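Local coordinates for alpha-1,2-mannosidase (Bacteroides thetaiotaomicron, PDB 2WW2), which hydrolyses alpha-mannosides with inversion of configuration, as a calcium-dependent alpha-mannosidase of glycoside hydrolase family 92 from a human gut symbiont, at residues 545-550 with 592-597. Sequence-based numbering, arbitrary orientation.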
ATOM      1  N   ALA A 545     -21.174  -3.216  -8.335  1.00 19.99           N
ATOM      2  CA  ALA A 545     -20.243  -2.162  -7.938  1.00 20.73           C
ATOM      3  C   ALA A 545     -19.107  -2.732  -7.108  1.00 20.95           C
ATOM      4  O   ALA A 545     -17.962  -2.333  -7.251  1.00 21.46           O
ATOM      5  CB  ALA A 545     -20.973  -1.083  -7.153  1.00 20.56           C
ATOM      6  N   ARG A 546     -19.424  -3.683  -6.247  1.00 21.41           N
ATOM      7  CA  ARG A 546     -18.410  -4.288  -5.410  1.00 21.60           C
ATOM      8  C   ARG A 546     -17.476  -5.203  -6.184  1.00 22.35           C
ATOM      9  O   ARG A 546     -16.283  -5.286  -5.875  1.00 22.12           O
ATOM     10  CB  ARG A 546     -19.063  -4.985  -4.233  1.00 21.38           C
ATOM     11  CG  ARG A 546     -19.793  -3.974  -3.383  1.00 21.25           C
ATOM     12  CD  ARG A 546     -20.477  -4.607  -2.208  1.00 20.77           C
ATOM     13  NE  ARG A 546     -19.540  -5.296  -1.325  1.00 20.61           N
ATOM     14  CZ  ARG A 546     -19.860  -5.687  -0.097  1.00 20.49           C
ATOM     15  NH1 ARG A 546     -21.077  -5.439   0.375  1.00 19.37           N
ATOM     16  NH2 ARG A 546     -18.972  -6.322   0.658  1.00 21.04           N
ATOM     17  N   LEU A 547     -18.008  -5.870  -7.207  1.00 22.19           N
ATOM     18  CA  LEU A 547     -17.175  -6.662  -8.095  1.00 22.78           C
ATOM     19  C   LEU A 547     -16.260  -5.716  -8.854  1.00 23.65           C
ATOM     20  O   LEU A 547     -15.054  -5.969  -8.996  1.00 23.66           O
ATOM     21  CB  LEU A 547     -18.027  -7.452  -9.085  1.00 21.84           C
ATOM     22  CG  LEU A 547     -18.726  -8.691  -8.536  1.00 20.58           C
ATOM     23  CD1 LEU A 547     -19.686  -9.209  -9.596  1.00 17.28           C
ATOM     24  CD2 LEU A 547     -17.701  -9.761  -8.159  1.00 17.92           C
ATOM     25  N   ASP A 548     -16.839  -4.623  -9.337  1.00 24.29           N
ATOM     26  CA  ASP A 548     -16.070  -3.616 -10.045  1.00 25.66           C
ATOM     27  C   ASP A 548     -14.938  -3.073  -9.160  1.00 26.61           C
ATOM     28  O   ASP A 548     -13.847  -2.802  -9.655  1.00 26.79           O
ATOM     29  CB  ASP A 548     -16.965  -2.474 -10.533  1.00 25.91           C
ATOM     30  CG  ASP A 548     -17.850  -2.868 -11.713  1.00 26.17           C
ATOM     31  OD1 ASP A 548     -17.650  -3.954 -12.309  1.00 24.99           O
ATOM     32  OD2 ASP A 548     -18.744  -2.071 -12.051  1.00 25.25           O
ATOM     33  N   SER A 549     -15.189  -2.938  -7.858  1.00 27.91           N
ATOM     34  CA  SER A 549     -14.165  -2.437  -6.931  1.00 29.14           C
ATOM     35  C   SER A 549     -13.058  -3.464  -6.671  1.00 30.30           C
ATOM     36  O   SER A 549     -12.082  -3.187  -5.958  1.00 30.40           O
ATOM     37  CB  SER A 549     -14.793  -1.974  -5.613  1.00 29.27           C
ATOM     38  OG  SER A 549     -15.134  -3.072  -4.780  1.00 29.58           O
ATOM     39  N   MET A 550     -13.200  -4.651  -7.248  1.00 31.10           N
ATOM     40  CA  MET A 550     -12.142  -5.644  -7.162  1.00 32.33           C
ATOM     41  C   MET A 550     -11.279  -5.644  -8.407  1.00 32.53           C
ATOM     42  O   MET A 550     -10.068  -5.815  -8.314  1.00 32.84           O
ATOM     43  CB  MET A 550     -12.711  -7.043  -6.947  1.00 32.48           C
ATOM     44  CG  MET A 550     -12.950  -7.405  -5.502  1.00 35.37           C
ATOM     45  SD  MET A 550     -13.173  -9.189  -5.357  1.00 42.44           S
ATOM     46  CE  MET A 550     -12.716  -9.477  -3.648  1.00 40.41           C
ATOM     47  N   TYR A 592     -16.943 -14.596 -12.545  1.00 10.52           N
ATOM     48  CA  TYR A 592     -18.097 -15.124 -13.273  1.00 10.03           C
ATOM     49  C   TYR A 592     -19.414 -14.636 -12.694  1.00 10.31           C
ATOM     50  O   TYR A 592     -20.467 -14.908 -13.272  1.00 10.64           O
ATOM     51  CB  TYR A 592     -18.089 -16.660 -13.295  1.00  9.11           C
ATOM     52  CG  TYR A 592     -17.030 -17.226 -14.228  1.00  8.92           C
ATOM     53  CD1 TYR A 592     -17.307 -17.420 -15.584  1.00  8.27           C
ATOM     54  CD2 TYR A 592     -15.755 -17.527 -13.763  1.00  9.63           C
ATOM     55  CE1 TYR A 592     -16.346 -17.916 -16.455  1.00  8.66           C
ATOM     56  CE2 TYR A 592     -14.768 -18.016 -14.631  1.00  8.36           C
ATOM     57  CZ  TYR A 592     -15.081 -18.198 -15.979  1.00  9.87           C
ATOM     58  OH  TYR A 592     -14.127 -18.697 -16.847  1.00  9.47           O
ATOM     59  N   LEU A 593     -19.373 -13.928 -11.569  1.00 10.06           N
ATOM     60  CA  LEU A 593     -20.627 -13.544 -10.892  1.00 10.86           C
ATOM     61  C   LEU A 593     -21.430 -12.515 -11.696  1.00 11.12           C
ATOM     62  O   LEU A 593     -22.638 -12.409 -11.535  1.00 11.40           O
ATOM     63  CB  LEU A 593     -20.365 -13.064  -9.459  1.00 10.93           C
ATOM     64  CG  LEU A 593     -19.950 -14.162  -8.468  1.00 12.22           C
ATOM     65  CD1 LEU A 593     -19.508 -13.568  -7.110  1.00 11.92           C
ATOM     66  CD2 LEU A 593     -21.083 -15.131  -8.261  1.00 12.39           C
ATOM     67  N   TYR A 594     -20.773 -11.756 -12.566  1.00 11.50           N
ATOM     68  CA  TYR A 594     -21.521 -10.829 -13.417  1.00 11.61           C
ATOM     69  C   TYR A 594     -22.563 -11.555 -14.275  1.00 11.63           C
ATOM     70  O   TYR A 594     -23.536 -10.937 -14.682  1.00 12.22           O
ATOM     71  CB  TYR A 594     -20.617 -10.038 -14.330  1.00 11.54           C
ATOM     72  CG  TYR A 594     -19.622  -9.098 -13.659  1.00 12.55           C
ATOM     73  CD1 TYR A 594     -20.018  -7.848 -13.181  1.00 13.52           C
ATOM     74  CD2 TYR A 594     -18.278  -9.430 -13.583  1.00 12.85           C
ATOM     75  CE1 TYR A 594     -19.097  -6.966 -12.621  1.00 12.68           C
ATOM     76  CE2 TYR A 594     -17.341  -8.561 -13.007  1.00 13.87           C
ATOM     77  CZ  TYR A 594     -17.758  -7.338 -12.531  1.00 15.68           C
ATOM     78  OH  TYR A 594     -16.830  -6.478 -11.980  1.00 15.26           O
ATOM     79  N   ASP A 595     -22.345 -12.845 -14.543  1.00 10.98           N
ATOM     80  CA  ASP A 595     -23.284 -13.678 -15.330  1.00 10.50           C
ATOM     81  C   ASP A 595     -24.625 -13.858 -14.639  1.00 10.84           C
ATOM     82  O   ASP A 595     -25.620 -14.208 -15.286  1.00 10.36           O
ATOM     83  CB  ASP A 595     -22.727 -15.089 -15.551  1.00 10.15           C
ATOM     84  CG  ASP A 595     -21.719 -15.187 -16.701  1.00 10.46           C
ATOM     85  OD1 ASP A 595     -21.598 -14.256 -17.518  1.00 10.02           O
ATOM     86  OD2 ASP A 595     -21.057 -16.251 -16.806  1.00 10.19           O
ATOM     87  N   TYR A 596     -24.642 -13.665 -13.320  1.00 11.08           N
ATOM     88  CA  TYR A 596     -25.818 -13.935 -12.486  1.00 10.74           C
ATOM     89  C   TYR A 596     -26.644 -12.680 -12.213  1.00 10.82           C
ATOM     90  O   TYR A 596     -27.769 -12.754 -11.700  1.00  9.75           O
ATOM     91  CB  TYR A 596     -25.380 -14.551 -11.137  1.00 11.07           C
ATOM     92  CG  TYR A 596     -24.731 -15.914 -11.278  1.00 10.78           C
ATOM     93  CD1 TYR A 596     -25.394 -17.071 -10.856  1.00  8.97           C
ATOM     94  CD2 TYR A 596     -23.468 -16.044 -11.845  1.00  8.09           C
ATOM     95  CE1 TYR A 596     -24.810 -18.327 -11.000  1.00  9.26           C
ATOM     96  CE2 TYR A 596     -22.873 -17.292 -12.000  1.00 10.24           C
ATOM     97  CZ  TYR A 596     -23.554 -18.430 -11.574  1.00  9.42           C
ATOM     98  OH  TYR A 596     -22.962 -19.658 -11.747  1.00 11.98           O
ATOM     99  N   ILE A 597     -26.075 -11.520 -12.531  1.00 10.95           N
ATOM    100  CA  ILE A 597     -26.687 -10.266 -12.142  1.00 11.57           C
ATOM    101  C   ILE A 597     -26.759  -9.288 -13.309  1.00 11.86           C
ATOM    102  O   ILE A 597     -26.844  -8.084 -13.098  1.00 12.20           O
ATOM    103  CB  ILE A 597     -25.937  -9.635 -10.935  1.00 11.39           C
ATOM    104  CG1 ILE A 597     -24.493  -9.308 -11.300  1.00 12.33           C
ATOM    105  CG2 ILE A 597     -25.923 -10.598  -9.779  1.00 11.03           C
ATOM    106  CD1 ILE A 597     -23.615  -9.048 -10.096  1.00 13.05           C
TER
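Leu547 of helix 540-551 lies over the ring of Tyr594, the two side chains running antiparallel, where the helix packs on a loop of the family 92 catalytic domain, an (alpha/alpha)6 barrel. The loop, 3-10 in form at Tyr594 and Asp595, leads into helix 600-613.

The main apolar contact is a CH-pi interaction. Leu547 CD1 sits over the face of the Tyr594 ring, 3.8 Å from its centroid and 10° off the ring normal. Closer to the helix, Leu547 CB lies 3.5 Å from Tyr594 CZ. The same CD1 methyl also touches Leu593 CB at 3.9 Å and Ile597 CD1 at 4.0 Å. One leucine branch is thus shared by three residues of the loop. Leu547 CB already points at the loop, and CD1 is extended, anti to CA (chi2 171°), which carries this methyl over the ring.

The polar contact is one hydrogen bond, at the far end of the ring. Tyr594 OH donates to Asp548 OD1 at 2.7 Å. It meets the anti side of the carboxylate, 18° out of its plane. The other oxygen, Asp548 OD2, forms a salt bridge with Lys602 of helix 600-613, and Tyr594 also packs on Lys602 and Thr603. The Asp548 carboxylate therefore joins the two helices. A second copy of the protein packs nearby, with its Ala22 on Asp548.

A leucine in place of Tyr594 would probably leave Asp548 OD1 without its hydroxyl donor and Leu547 CD1 without a flat face to rest on. At the ring edge, near its plane, Asp548 OD1 lies 3.4 Å from Tyr594 CE1.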